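Long-range contacts in DegV family protein (PDB 2DT8), which binds fatty acids, here a palmitic acid held inside the protein, and also carries a zinc ion: residues Y29-G34 / F58-Q63; Y37-E42 / G261-S266; I43-I48 / V257-A262; D8-L13 / L86-K91; L230-E235 / P270-F275. One frame throughout, in Å; residues are numbered along the deposited sequence.

Contact 1: Y29-G34 / F58-Q63; sequences YVNLSG and FPTTSQ. With PLM (palmitic acid), chain C.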
# COMPACT_ATOMS: atom_id res chain seq x y z
N TYR A 29 -8.39 11.40 -1.57
CA TYR A 29 -9.45 11.88 -0.70
C TYR A 29 -10.48 10.86 -0.31
O TYR A 29 -10.74 9.90 -1.04
CB TYR A 29 -10.18 13.05 -1.38
CG TYR A 29 -9.25 14.07 -1.98
CD1 TYR A 29 -8.68 13.86 -3.24
CD2 TYR A 29 -8.91 15.21 -1.27
CE1 TYR A 29 -7.78 14.78 -3.78
CE2 TYR A 29 -8.01 16.14 -1.80
CZ TYR A 29 -7.45 15.91 -3.05
OH TYR A 29 -6.57 16.83 -3.57
N VAL A 30 -11.08 11.11 0.84
CA VAL A 30 -12.14 10.28 1.38
C VAL A 30 -13.41 11.13 1.35
O VAL A 30 -13.41 12.28 1.81
CB VAL A 30 -11.85 9.88 2.84
CG1 VAL A 30 -13.02 9.08 3.39
CG2 VAL A 30 -10.57 9.06 2.90
N ASN A 31 -14.47 10.56 0.80
CA ASN A 31 -15.78 11.22 0.71
C ASN A 31 -16.64 10.58 1.79
O ASN A 31 -16.95 9.38 1.72
CB ASN A 31 -16.38 10.98 -0.68
CG ASN A 31 -15.43 11.40 -1.78
OD1 ASN A 31 -14.93 12.53 -1.79
ND2 ASN A 31 -15.18 10.50 -2.73
N LEU A 32 -16.99 11.38 2.79
CA LEU A 32 -17.78 10.91 3.93
C LEU A 32 -18.53 12.09 4.55
O LEU A 32 -18.10 13.23 4.51
CB LEU A 32 -16.83 10.30 4.97
CG LEU A 32 -17.44 9.62 6.20
CD1 LEU A 32 -18.00 8.27 5.79
CD2 LEU A 32 -16.38 9.45 7.28
N SER A 33 -19.69 11.72 5.13
CA SER A 33 -20.49 12.76 5.76
C SER A 33 -20.84 13.96 4.85
O SER A 33 -21.03 15.08 5.29
CB SER A 33 -19.83 13.42 6.98
OG SER A 33 -19.37 12.44 7.89
N GLY A 34 -20.82 13.63 3.55
CA GLY A 34 -21.17 14.66 2.59
C GLY A 34 -20.00 15.63 2.24
O GLY A 34 -20.08 16.57 1.44
N PHE A 58 -21.71 4.71 3.39
CA PHE A 58 -20.35 4.23 3.20
C PHE A 58 -19.42 5.30 2.62
O PHE A 58 -19.84 6.17 1.87
CB PHE A 58 -19.65 2.75 2.46
CG PHE A 58 -19.83 1.52 3.27
CD1 PHE A 58 -20.88 1.41 4.17
CD2 PHE A 58 -18.99 0.42 3.09
CE1 PHE A 58 -21.08 0.24 4.89
CE2 PHE A 58 -19.18 -0.75 3.80
CZ PHE A 58 -20.24 -0.84 4.70
N PRO A 59 -18.16 5.19 3.06
CA PRO A 59 -17.18 6.12 2.53
C PRO A 59 -16.81 5.71 1.10
O PRO A 59 -16.92 4.56 0.71
CB PRO A 59 -15.83 6.06 3.35
CG PRO A 59 -15.80 4.60 3.71
CD PRO A 59 -17.23 4.35 4.09
N THR A 60 -16.41 6.75 0.35
CA THR A 60 -15.99 6.47 -1.01
C THR A 60 -14.67 7.24 -1.03
O THR A 60 -14.34 8.00 -0.13
CB THR A 60 -16.89 6.83 -2.23
OG1 THR A 60 -17.17 8.23 -2.19
CG2 THR A 60 -18.22 6.06 -2.11
N THR A 61 -13.95 7.01 -2.15
CA THR A 61 -12.65 7.65 -2.25
C THR A 61 -12.42 8.25 -3.67
O THR A 61 -13.14 7.88 -4.59
CB THR A 61 -11.42 6.72 -1.93
OG1 THR A 61 -11.42 5.60 -2.83
CG2 THR A 61 -11.55 6.18 -0.52
N SER A 62 -11.46 9.16 -3.81
CA SER A 62 -11.19 9.79 -5.09
C SER A 62 -9.68 9.93 -5.32
O SER A 62 -8.91 10.25 -4.42
CB SER A 62 -11.79 11.20 -5.13
OG SER A 62 -13.21 11.14 -5.05
N GLN A 63 -9.33 9.72 -6.60
CA GLN A 63 -7.91 9.76 -6.92
C GLN A 63 -7.63 11.24 -7.21
O GLN A 63 -8.54 12.04 -7.38
CB GLN A 63 -7.63 8.96 -8.22
CG GLN A 63 -8.14 9.64 -9.50
CD GLN A 63 -9.56 9.27 -9.83
OE1 GLN A 63 -10.38 9.06 -8.94
NE2 GLN A 63 -9.87 9.19 -11.12
C1 PLM C . -9.25 5.78 -5.38
O1 PLM C . -8.74 5.82 -6.61
O2 PLM C . -10.32 6.30 -5.15
C2 PLM C . -8.48 5.09 -4.27
C3 PLM C . -8.79 3.59 -4.32
C4 PLM C . -8.07 2.86 -3.18
C5 PLM C . -8.37 1.36 -3.28
C6 PLM C . -7.59 0.60 -2.22
C7 PLM C . -7.93 -0.88 -2.32
C8 PLM C . -7.03 -1.68 -1.42
C9 PLM C . -7.18 -3.15 -1.80
CA PLM C . -6.80 -4.03 -0.61
CB PLM C . -5.30 -4.22 -0.63
CC PLM C . -4.69 -3.46 0.53
CD PLM C . -3.87 -4.42 1.38
CE PLM C . -3.42 -3.71 2.64
CF PLM C . -2.68 -4.70 3.56
CG PLM C . -1.26 -4.91 3.06
O HOH W 1 -13.81 13.65 -4.11
O HOH W 2 -19.73 8.84 1.51
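N31 swings its side chain across that of T60, the methylene CB passing 3.2 Å from T60 OG1. Beyond this overlap the carboxamide spans two hydroxyls of the opposite strand. ND2 gives one proton to T60 OG1 at 3.1 Å and the other, along a nearly straight line of 178°, to S62 OG. Both acceptors lie in the plane of the amide, which fixes its rotation. CG is set beside the backbone N (chi1 -54°), and this turns ND2 toward the opposite strand. On the carbonyl side of the amide, water 1 donates to OD1 of N31 at 2.8 Å and also bonds S62 OG, closing a small polar ring. The backbones beneath form an antiparallel ladder in the mixed sheet, strand 24-32 with strand 60-62: hydrogen-bonded pairs Y29-S62 and N31-T60 enclose the non-hydrogen-bonded pair V30-T61. Its shortest rung runs from N31 N to T60 O, 2.7 Å. Y29 adds its ring on the N31 side, CD1 standing 3.8 Å from S62 O, near the ring plane. V30 and T61 face the other way, toward helix 262-268. There T61 OG1 donates to O2 of the palmitic acid at 2.7 Å and is bonded to H267 as well, while S93 also bonds the acid, so the ladder supports the polar end of the lipid. Nearer the strand's end, L32 and P59 lie side by side, with L32 CD1 3.9 Å from P59 CB. Past them, water 2 donates to both N31 O and F58 O.

Contact 2: Y37-E42 / G261-S266; sequences YRDWEE and GAVIAS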
# COMPACT_ATOMS: atom_id res chain seq x y z
N TYR A 37 -12.34 14.80 2.52
CA TYR A 37 -11.20 14.94 3.42
C TYR A 37 -9.93 14.34 2.82
O TYR A 37 -9.95 13.32 2.14
CB TYR A 37 -11.49 14.18 4.72
CG TYR A 37 -12.73 14.62 5.45
CD1 TYR A 37 -12.72 15.73 6.28
CD2 TYR A 37 -13.93 13.91 5.30
CE1 TYR A 37 -13.86 16.14 6.95
CE2 TYR A 37 -15.09 14.32 5.97
CZ TYR A 37 -15.04 15.43 6.79
OH TYR A 37 -16.16 15.84 7.47
N ARG A 38 -8.83 15.07 3.08
CA ARG A 38 -7.56 14.57 2.59
C ARG A 38 -7.00 13.41 3.42
O ARG A 38 -6.93 13.47 4.65
CB ARG A 38 -6.51 15.67 2.73
CG ARG A 38 -6.59 16.75 1.66
CD ARG A 38 -5.45 17.73 1.75
NE ARG A 38 -5.66 18.80 2.73
CZ ARG A 38 -4.92 18.96 3.82
NH1 ARG A 38 -3.72 18.41 3.91
NH2 ARG A 38 -5.39 19.67 4.84
N ASP A 39 -6.58 12.38 2.67
CA ASP A 39 -6.07 11.21 3.36
C ASP A 39 -4.99 11.62 4.38
O ASP A 39 -4.25 12.57 4.12
CB ASP A 39 -5.43 10.34 2.24
CG ASP A 39 -5.19 8.89 2.61
OD1 ASP A 39 -5.78 8.39 3.59
OD2 ASP A 39 -4.40 8.25 1.86
N TRP A 40 -4.95 10.93 5.52
CA TRP A 40 -3.98 11.17 6.59
C TRP A 40 -4.04 12.49 7.35
O TRP A 40 -3.96 12.51 8.58
CB TRP A 40 -2.54 10.97 6.08
CG TRP A 40 -2.17 9.51 5.90
CD1 TRP A 40 -2.18 8.79 4.74
CD2 TRP A 40 -1.78 8.59 6.93
NE1 TRP A 40 -1.82 7.48 4.98
CE2 TRP A 40 -1.58 7.33 6.32
CE3 TRP A 40 -1.60 8.70 8.31
CZ2 TRP A 40 -1.19 6.19 7.04
CZ3 TRP A 40 -1.21 7.57 9.03
CH2 TRP A 40 -1.02 6.33 8.39
N GLU A 41 -4.27 13.61 6.70
CA GLU A 41 -4.25 14.95 7.27
C GLU A 41 -5.54 15.43 7.90
O GLU A 41 -5.52 16.15 8.90
CB GLU A 41 -3.89 15.98 6.19
CG GLU A 41 -2.59 15.75 5.46
CD GLU A 41 -1.42 15.95 6.39
OE1 GLU A 41 -1.17 17.11 6.76
OE2 GLU A 41 -0.76 14.95 6.74
N GLU A 42 -6.63 14.87 7.48
CA GLU A 42 -7.95 15.30 7.90
C GLU A 42 -8.95 14.25 8.32
O GLU A 42 -10.06 14.60 8.74
CB GLU A 42 -8.59 16.13 6.80
CG GLU A 42 -7.79 17.33 6.36
CD GLU A 42 -8.59 18.17 5.39
OE1 GLU A 42 -8.90 17.67 4.29
OE2 GLU A 42 -8.92 19.32 5.73
N GLY A 261 -3.80 4.03 5.80
CA GLY A 261 -4.38 5.35 5.61
C GLY A 261 -5.89 5.23 5.50
O GLY A 261 -6.44 4.15 5.25
N ALA A 262 -6.58 6.36 5.67
CA ALA A 262 -8.03 6.38 5.58
C ALA A 262 -8.51 5.94 4.20
O ALA A 262 -9.55 5.29 4.08
CB ALA A 262 -8.54 7.77 5.89
N VAL A 263 -7.77 6.29 3.15
CA VAL A 263 -8.20 5.89 1.81
C VAL A 263 -8.14 4.38 1.64
O VAL A 263 -9.10 3.76 1.17
CB VAL A 263 -7.38 6.62 0.71
CG1 VAL A 263 -7.63 5.98 -0.65
CG2 VAL A 263 -7.81 8.09 0.66
N ILE A 264 -7.04 3.75 2.05
CA ILE A 264 -6.96 2.30 1.93
C ILE A 264 -7.99 1.63 2.86
O ILE A 264 -8.67 0.69 2.46
CB ILE A 264 -5.55 1.77 2.28
CG1 ILE A 264 -4.53 2.31 1.28
CG2 ILE A 264 -5.55 0.23 2.28
CD1 ILE A 264 -4.71 1.79 -0.14
N ALA A 265 -8.10 2.12 4.09
CA ALA A 265 -9.02 1.55 5.06
C ALA A 265 -10.48 1.64 4.62
O ALA A 265 -11.31 0.81 5.03
CB ALA A 265 -8.85 2.22 6.41
N SER A 266 -10.81 2.64 3.80
CA SER A 266 -12.18 2.81 3.30
C SER A 266 -12.59 1.61 2.43
O SER A 266 -13.78 1.35 2.24
CB SER A 266 -12.30 4.08 2.45
OG SER A 266 -12.22 5.25 3.25
O HOH W 3 -4.31 5.51 2.36
O HOH W 4 -5.72 8.66 7.32
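OD1 of D39 takes the backbone N-H of V263 at 2.9 Å, and N of A262 stands 3.0 Å from the same oxygen. This is a carboxylate at the start of a helix: G261 is the N-cap residue of helix 262-268, and the acid reaches its first turn from the loop that follows strand 35-38. The V263 N-H comes from above the carboxylate plane, 52° out of it. Such a position probably favours the charged form of the acid, since the first-turn N-H groups, which have no carbonyl of a preceding turn to bind, are partly positive. CG lies opposite the backbone N (chi1 -163°), which extends the carboxylate toward the helix. There it crosses V263 at about a right angle, CG of D39 only 3.4 Å from V263 CG2, so this branch packs on the carboxylate carbon while the residue's own amide binds OD1. OD2 is engaged too: S9 bonds it, and water 3 donates to it at 2.8 Å while accepting from I264 N. V263 and I264 also touch the bound palmitic acid. W40 closes the approach to the N-cap, its NE1 lying 3.4 Å from G261 CA. A CB on G261 would fall about 2.5 Å from W40 NE1, so this packing calls for glycine. D12 ties the two together, one carboxylate oxygen bonding W40 NE1 and the other G261 N. Behind the bend, E42 OE1 accepts from R38 N with its anti lone pair. Between the segments, water 4 accepts from A262 N at 3.0 Å and, weakly, from W40 N.

Contact 3: I43-I48 / V257-A262; sequences ITPTEI and VNELGA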
# COMPACT_ATOMS: atom_id res chain seq x y z
N ILE A 43 -8.58 12.97 8.19
CA ILE A 43 -9.45 11.88 8.59
C ILE A 43 -8.62 10.65 8.90
O ILE A 43 -7.48 10.54 8.47
CB ILE A 43 -10.49 11.60 7.47
CG1 ILE A 43 -11.57 10.64 8.00
CG2 ILE A 43 -9.79 11.02 6.22
CD1 ILE A 43 -12.87 10.69 7.24
N THR A 44 -9.27 9.79 9.74
CA THR A 44 -8.65 8.53 10.15
C THR A 44 -9.58 7.34 9.92
O THR A 44 -10.79 7.51 9.77
CB THR A 44 -8.34 8.51 11.66
OG1 THR A 44 -9.58 8.40 12.38
CG2 THR A 44 -7.63 9.79 12.09
N PRO A 45 -9.01 6.12 9.86
CA PRO A 45 -9.84 4.93 9.66
C PRO A 45 -10.88 4.81 10.79
O PRO A 45 -12.04 4.46 10.55
CB PRO A 45 -8.83 3.80 9.69
CG PRO A 45 -7.62 4.45 9.02
CD PRO A 45 -7.58 5.81 9.67
N THR A 46 -10.46 5.10 12.02
CA THR A 46 -11.35 5.00 13.18
C THR A 46 -12.58 5.89 13.01
O THR A 46 -13.70 5.47 13.33
CB THR A 46 -10.60 5.38 14.47
OG1 THR A 46 -9.58 4.42 14.73
CG2 THR A 46 -11.56 5.42 15.66
N GLU A 47 -12.37 7.10 12.52
CA GLU A 47 -13.49 8.02 12.32
C GLU A 47 -14.46 7.50 11.27
O GLU A 47 -15.67 7.61 11.43
CB GLU A 47 -12.98 9.41 11.91
CG GLU A 47 -12.30 10.13 13.05
CD GLU A 47 -11.58 11.39 12.62
OE1 GLU A 47 -10.86 11.36 11.60
OE2 GLU A 47 -11.73 12.41 13.32
N ILE A 48 -13.92 6.95 10.19
CA ILE A 48 -14.76 6.40 9.13
C ILE A 48 -15.62 5.26 9.66
O ILE A 48 -16.83 5.22 9.42
CB ILE A 48 -13.88 5.86 7.99
CG1 ILE A 48 -13.25 7.05 7.25
CG2 ILE A 48 -14.70 4.98 7.04
CD1 ILE A 48 -12.12 6.66 6.31
N VAL A 257 6.07 -0.78 11.18
CA VAL A 257 4.64 -0.93 11.44
C VAL A 257 3.96 0.43 11.34
O VAL A 257 4.43 1.41 11.91
CB VAL A 257 4.37 -1.48 12.87
CG1 VAL A 257 2.88 -1.75 13.05
CG2 VAL A 257 5.19 -2.72 13.10
N ASN A 258 2.86 0.49 10.59
CA ASN A 258 2.11 1.73 10.47
C ASN A 258 0.66 1.40 10.31
O ASN A 258 0.29 0.28 9.93
CB ASN A 258 2.58 2.57 9.26
CG ASN A 258 2.10 4.03 9.32
OD1 ASN A 258 1.70 4.52 10.38
ND2 ASN A 258 2.17 4.72 8.20
N GLU A 259 -0.18 2.37 10.62
CA GLU A 259 -1.61 2.21 10.44
C GLU A 259 -1.87 2.45 8.95
O GLU A 259 -1.12 3.16 8.28
CB GLU A 259 -2.37 3.25 11.26
CG GLU A 259 -3.87 3.16 11.11
CD GLU A 259 -4.65 4.07 12.05
OE1 GLU A 259 -4.07 5.03 12.60
OE2 GLU A 259 -5.86 3.81 12.22
N LEU A 260 -2.93 1.82 8.45
CA LEU A 260 -3.36 2.02 7.07
C LEU A 260 -3.90 3.44 6.98
O LEU A 260 -4.42 3.99 7.97
CB LEU A 260 -4.52 1.08 6.75
CG LEU A 260 -4.24 -0.40 6.58
CD1 LEU A 260 -5.56 -1.15 6.49
CD2 LEU A 260 -3.42 -0.61 5.32
N GLY A 261 -3.80 4.03 5.80
CA GLY A 261 -4.38 5.35 5.61
C GLY A 261 -5.89 5.23 5.50
O GLY A 261 -6.44 4.15 5.25
N ALA A 262 -6.58 6.36 5.67
CA ALA A 262 -8.03 6.38 5.58
C ALA A 262 -8.51 5.94 4.20
O ALA A 262 -9.55 5.29 4.08
CB ALA A 262 -8.54 7.77 5.89
O HOH W 4 -5.72 8.66 7.32
O HOH W 5 -7.72 5.45 13.12
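The methyl group of A262 sits in a hollow formed by I43, P45 and I48. I43 pushes in most firmly: its CG2 is 3.5 Å from A262 CB, tighter than ordinary van der Waals contact. Set between the backbone N and the carbonyl carbon, that branch is turned at the methyl, while CG1 runs off opposite the nitrogen. From another side the end of I48 arrives, its CD1 3.8 Å from A262 CB and close also to A262 O. P45 forms the second bump. Its CG rests 3.4 Å from L260 O, and CG and CD both approach E259 OE2, the extended glutamate coming from the opposite direction. Two waters also bridge the segments. Water 5 donates to E259 OE2 at 2.6 Å and accepts from T46 N, and water 4 donates to I43 O at 2.8 Å. The I43 and I48 side chains also lean on L32 of strand 24-32, so the hollow has its back to the sheet. Part of its wall is the first turn of helix 45-53, which begins with a capping box: E47 N bonds T44 OG1 at 3.1 Å, and T44 N bonds E47 OE1.

Contact 4: D8-L13 / L86-K91; sequences DSTSDL and LHISGK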
# COMPACT_ATOMS: atom_id res chain seq x y z
N ASP A 8 1.83 8.87 -3.93
CA ASP A 8 0.52 9.35 -3.49
C ASP A 8 0.33 8.96 -2.03
O ASP A 8 1.10 8.16 -1.48
CB ASP A 8 -0.59 8.78 -4.39
CG ASP A 8 -0.66 7.28 -4.34
OD1 ASP A 8 -1.15 6.76 -3.31
OD2 ASP A 8 -0.23 6.61 -5.30
N SER A 9 -0.69 9.53 -1.38
CA SER A 9 -0.91 9.28 0.04
C SER A 9 -1.19 7.83 0.41
O SER A 9 -0.98 7.45 1.57
CB SER A 9 -2.03 10.18 0.57
OG SER A 9 -3.27 9.85 0.00
N THR A 10 -1.64 7.02 -0.54
CA THR A 10 -1.93 5.63 -0.20
C THR A 10 -0.67 4.80 0.01
O THR A 10 -0.76 3.62 0.34
CB THR A 10 -2.85 4.92 -1.24
OG1 THR A 10 -2.15 4.68 -2.46
CG2 THR A 10 -4.09 5.76 -1.51
N SER A 11 0.51 5.39 -0.17
CA SER A 11 1.75 4.64 0.08
C SER A 11 1.92 4.49 1.61
O SER A 11 2.76 3.73 2.08
CB SER A 11 2.95 5.36 -0.53
OG SER A 11 3.03 6.72 -0.13
N ASP A 12 1.10 5.22 2.37
CA ASP A 12 1.07 5.12 3.83
C ASP A 12 2.42 5.15 4.55
O ASP A 12 2.65 4.40 5.51
CB ASP A 12 0.31 3.84 4.24
CG ASP A 12 -1.18 3.88 3.88
OD1 ASP A 12 -1.69 4.99 3.59
OD2 ASP A 12 -1.84 2.81 3.90
N LEU A 13 3.30 6.04 4.11
CA LEU A 13 4.61 6.18 4.73
C LEU A 13 4.56 7.09 5.94
O LEU A 13 3.90 8.12 5.91
CB LEU A 13 5.59 6.79 3.73
CG LEU A 13 6.10 5.87 2.63
CD1 LEU A 13 6.75 6.68 1.53
CD2 LEU A 13 7.07 4.87 3.24
N LEU A 86 5.89 6.94 -8.16
CA LEU A 86 5.46 5.58 -7.80
C LEU A 86 4.05 5.60 -7.20
O LEU A 86 3.74 6.35 -6.29
CB LEU A 86 6.44 4.97 -6.78
CG LEU A 86 7.66 4.28 -7.39
CD1 LEU A 86 8.41 5.23 -8.30
CD2 LEU A 86 8.55 3.75 -6.29
N HIS A 87 3.23 4.70 -7.78
CA HIS A 87 1.86 4.64 -7.30
C HIS A 87 1.04 3.33 -7.09
O HIS A 87 1.40 2.27 -7.59
CB HIS A 87 1.06 5.48 -8.32
CG HIS A 87 1.57 6.89 -8.28
ND1 HIS A 87 1.32 7.75 -7.26
CD2 HIS A 87 2.37 7.55 -9.22
CE1 HIS A 87 1.95 8.90 -7.58
NE2 HIS A 87 2.59 8.81 -8.75
N ILE A 88 -0.07 3.49 -6.35
CA ILE A 88 -0.87 2.31 -6.07
C ILE A 88 -1.26 1.72 -7.42
O ILE A 88 -1.39 2.41 -8.44
CB ILE A 88 -2.09 2.88 -5.32
CG1 ILE A 88 -3.14 1.77 -5.16
CG2 ILE A 88 -2.71 4.09 -6.05
CD1 ILE A 88 -4.26 2.16 -4.18
N SER A 89 -1.50 0.42 -7.37
CA SER A 89 -1.93 -0.37 -8.51
C SER A 89 -2.97 0.29 -9.41
O SER A 89 -4.01 0.79 -8.94
CB SER A 89 -2.51 -1.70 -8.01
OG SER A 89 -3.06 -2.44 -9.09
N GLY A 90 -2.70 0.27 -10.71
CA GLY A 90 -3.63 0.83 -11.68
C GLY A 90 -4.99 0.14 -11.78
O GLY A 90 -5.93 0.65 -12.37
N LYS A 91 -5.01 -1.07 -11.18
CA LYS A 91 -6.26 -1.81 -11.21
C LYS A 91 -7.15 -1.55 -9.96
O LYS A 91 -8.30 -1.95 -9.84
CB LYS A 91 -6.01 -3.35 -11.15
CG LYS A 91 -5.11 -3.86 -12.27
CD LYS A 91 -5.93 -4.02 -13.55
CE LYS A 91 -5.08 -4.52 -14.70
NZ LYS A 91 -5.65 -4.04 -15.99
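D8, I88 and H87 carry this contact, and one oxygen joins all three. D8 OD2 receives H87 ND1 at 2.7 Å through its anti lone pair, exactly in the plane of the imidazole. Carboxylate and ring are only 18° apart, so the two flat groups meet nearly coplanar. The syn lone pair of the same oxygen takes the longer bond from I88 N, 3.3 Å. D8 reaches both because its CG stands between backbone N and carbonyl carbon (chi1 62°). Its other oxygen, OD1, accepts from T10 N at 2.8 Å, an Asx turn that fixes the carboxylate against its own loop. I88 packs at about a right angle on T10, with CB 3.4 Å from T10 OG1, and its CG2 lies 3.6 Å from D8 OD2. Putting an alanine at D8 would probably leave H87 ND1 and I88 N without their shared acceptor and undo the Asx turn, letting the imidazole turn more easily. The far nitrogen of H87 is bonded to S85. Strands 3-8 and 82-87 run parallel here and deliver the two segments at their C-terminal ends; T95 of helix 95-103 touches D8, H87 and I88, and I264 of helix 262-268 covers T10 and I88 beside the palmitic acid.

Contact 5: L230-E235 / P270-F275; sequences LYSGDE and PGTYGF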
# COMPACT_ATOMS: atom_id res chain seq x y z
N LEU A 230 0.95 -3.64 8.62
CA LEU A 230 -0.14 -2.68 8.54
C LEU A 230 -1.39 -3.13 9.29
O LEU A 230 -1.69 -4.32 9.41
CB LEU A 230 -0.54 -2.51 7.06
CG LEU A 230 0.57 -1.96 6.16
CD1 LEU A 230 0.32 -2.35 4.71
CD2 LEU A 230 0.64 -0.45 6.33
N TYR A 231 -2.08 -2.11 9.83
CA TYR A 231 -3.32 -2.42 10.52
C TYR A 231 -4.34 -1.29 10.60
O TYR A 231 -4.05 -0.13 10.33
CB TYR A 231 -3.08 -2.70 12.04
CG TYR A 231 -2.61 -1.46 12.71
CD1 TYR A 231 -1.27 -1.09 12.63
CD2 TYR A 231 -3.50 -0.66 13.43
CE1 TYR A 231 -0.82 0.06 13.26
CE2 TYR A 231 -3.05 0.48 14.07
CZ TYR A 231 -1.72 0.84 13.99
OH TYR A 231 -1.26 1.99 14.61
N SER A 232 -5.57 -1.71 10.95
CA SER A 232 -6.61 -0.71 11.09
C SER A 232 -7.30 -1.36 12.29
O SER A 232 -7.46 -2.57 12.36
CB SER A 232 -7.74 -0.64 9.96
OG SER A 232 -8.44 -1.88 9.94
N GLY A 233 -7.63 -0.48 13.25
CA GLY A 233 -8.34 -0.98 14.41
C GLY A 233 -7.31 -1.05 15.56
O GLY A 233 -6.45 -0.17 15.63
N ASP A 234 -7.38 -2.12 16.27
CA ASP A 234 -6.34 -2.19 17.29
C ASP A 234 -5.15 -3.05 16.86
O ASP A 234 -5.30 -4.06 16.18
CB ASP A 234 -6.89 -2.78 18.59
CG ASP A 234 -7.08 -4.27 18.54
OD1 ASP A 234 -7.75 -4.74 17.60
OD2 ASP A 234 -6.56 -4.97 19.43
N GLU A 235 -3.98 -2.60 17.33
CA GLU A 235 -2.78 -3.32 16.94
C GLU A 235 -2.34 -4.79 17.31
O GLU A 235 -1.38 -5.37 16.82
CB GLU A 235 -1.46 -2.66 17.53
CG GLU A 235 -1.20 -1.28 16.92
CD GLU A 235 0.07 -0.71 17.51
OE1 GLU A 235 0.00 0.35 18.12
OE2 GLU A 235 1.12 -1.33 17.37
N PRO A 270 -12.75 -2.38 8.75
CA PRO A 270 -12.20 -2.54 10.10
C PRO A 270 -11.49 -3.87 10.31
O PRO A 270 -11.69 -4.84 9.56
CB PRO A 270 -13.44 -2.39 10.99
CG PRO A 270 -14.54 -2.91 10.13
CD PRO A 270 -14.22 -2.34 8.77
N GLY A 271 -10.65 -3.91 11.34
CA GLY A 271 -9.93 -5.13 11.67
C GLY A 271 -9.01 -5.66 10.59
O GLY A 271 -8.83 -6.87 10.46
N THR A 272 -8.43 -4.76 9.80
CA THR A 272 -7.51 -5.20 8.75
C THR A 272 -6.11 -5.29 9.33
O THR A 272 -5.70 -4.46 10.14
CB THR A 272 -7.50 -4.19 7.56
OG1 THR A 272 -8.83 -4.08 7.03
CG2 THR A 272 -6.57 -4.67 6.44
N TYR A 273 -5.37 -6.32 8.95
CA TYR A 273 -3.99 -6.46 9.40
C TYR A 273 -3.25 -7.36 8.43
O TYR A 273 -3.86 -8.18 7.75
CB TYR A 273 -3.90 -7.04 10.83
CG TYR A 273 -4.42 -8.44 10.98
CD1 TYR A 273 -5.77 -8.70 11.19
CD2 TYR A 273 -3.54 -9.54 10.92
CE1 TYR A 273 -6.24 -9.98 11.34
CE2 TYR A 273 -4.01 -10.83 11.06
CZ TYR A 273 -5.36 -11.05 11.27
OH TYR A 273 -5.82 -12.34 11.43
N GLY A 274 -1.93 -7.20 8.36
CA GLY A 274 -1.15 -8.04 7.47
C GLY A 274 0.21 -7.36 7.31
O GLY A 274 0.58 -6.48 8.08
N PHE A 275 0.89 -7.80 6.24
CA PHE A 275 2.21 -7.23 6.01
C PHE A 275 2.69 -7.46 4.58
O PHE A 275 2.28 -8.39 3.90
CB PHE A 275 3.37 -7.54 6.99
CG PHE A 275 3.77 -8.98 6.85
CD1 PHE A 275 3.02 -9.97 7.47
CD2 PHE A 275 4.91 -9.31 6.13
CE1 PHE A 275 3.41 -11.30 7.37
CE2 PHE A 275 5.30 -10.65 6.04
CZ PHE A 275 4.55 -11.64 6.65
O HOH W 6 -6.32 -4.96 12.85
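This is an antiparallel strand pairing in the interior of the four-stranded mixed sheet, where strand 225-231 runs between strands 273-279 and 252-259. L230 and G274 make the hydrogen-bonded pair: L230 N meets G274 O at 2.9 Å along a 171° line, and G274 N returns to L230 O at 3.1 Å. Next comes the non-hydrogen-bonded pair Y231-Y273, whose CA atoms approach to 4.2 Å. Both tyrosines rise from the same face of the sheet, and both rest on V238 of helix 236-247. L230 lies on the other face, touching the palmitic acid, so the sheet separates the lipid from that helix. G274 has backbone angles at which a CB would press on the preceding carbonyl, one reason for glycine here. Beyond the ladder a side chain takes over from the backbone: S232 N still binds T272 O at 2.9 Å, but T272 N bonds S232 OG, 2.9 Å away and fairly straight at 162°. The same hydroxyl is bonded to G269 O, as is T272 OG1, which ties both residues to the turn after helix 262-268. Replacing S232 by alanine would probably leave T272 N and G269 O without this partner and free the loop end to shift. Water 6 bridges two carbonyls, donating to S232 O at 2.7 Å and to T272 O at 2.8 Å.

Contacts 1 and 4 lie within the six-stranded mixed sheet and contact 5 within the four-stranded one; contacts 2 and 3 join the two sides. Contacts 2 and 3 are the closest, their centres about 6 Å apart, because they share G261 and A262, where strand 252-259 passes into helix 262-268. Centre to centre, contact 1 lies about 9 Å from contact 2, through neighbouring strands 24-32 and 35-38, and contact 5 about 9 Å from contact 3. Along the chain, 8-13 comes first and 270-275 last, and contacts 2 and 3 each join an early segment to a late one. Each contact has at least one residue near the lipid, consistent with a fatty-acid pocket built jointly by both sheets.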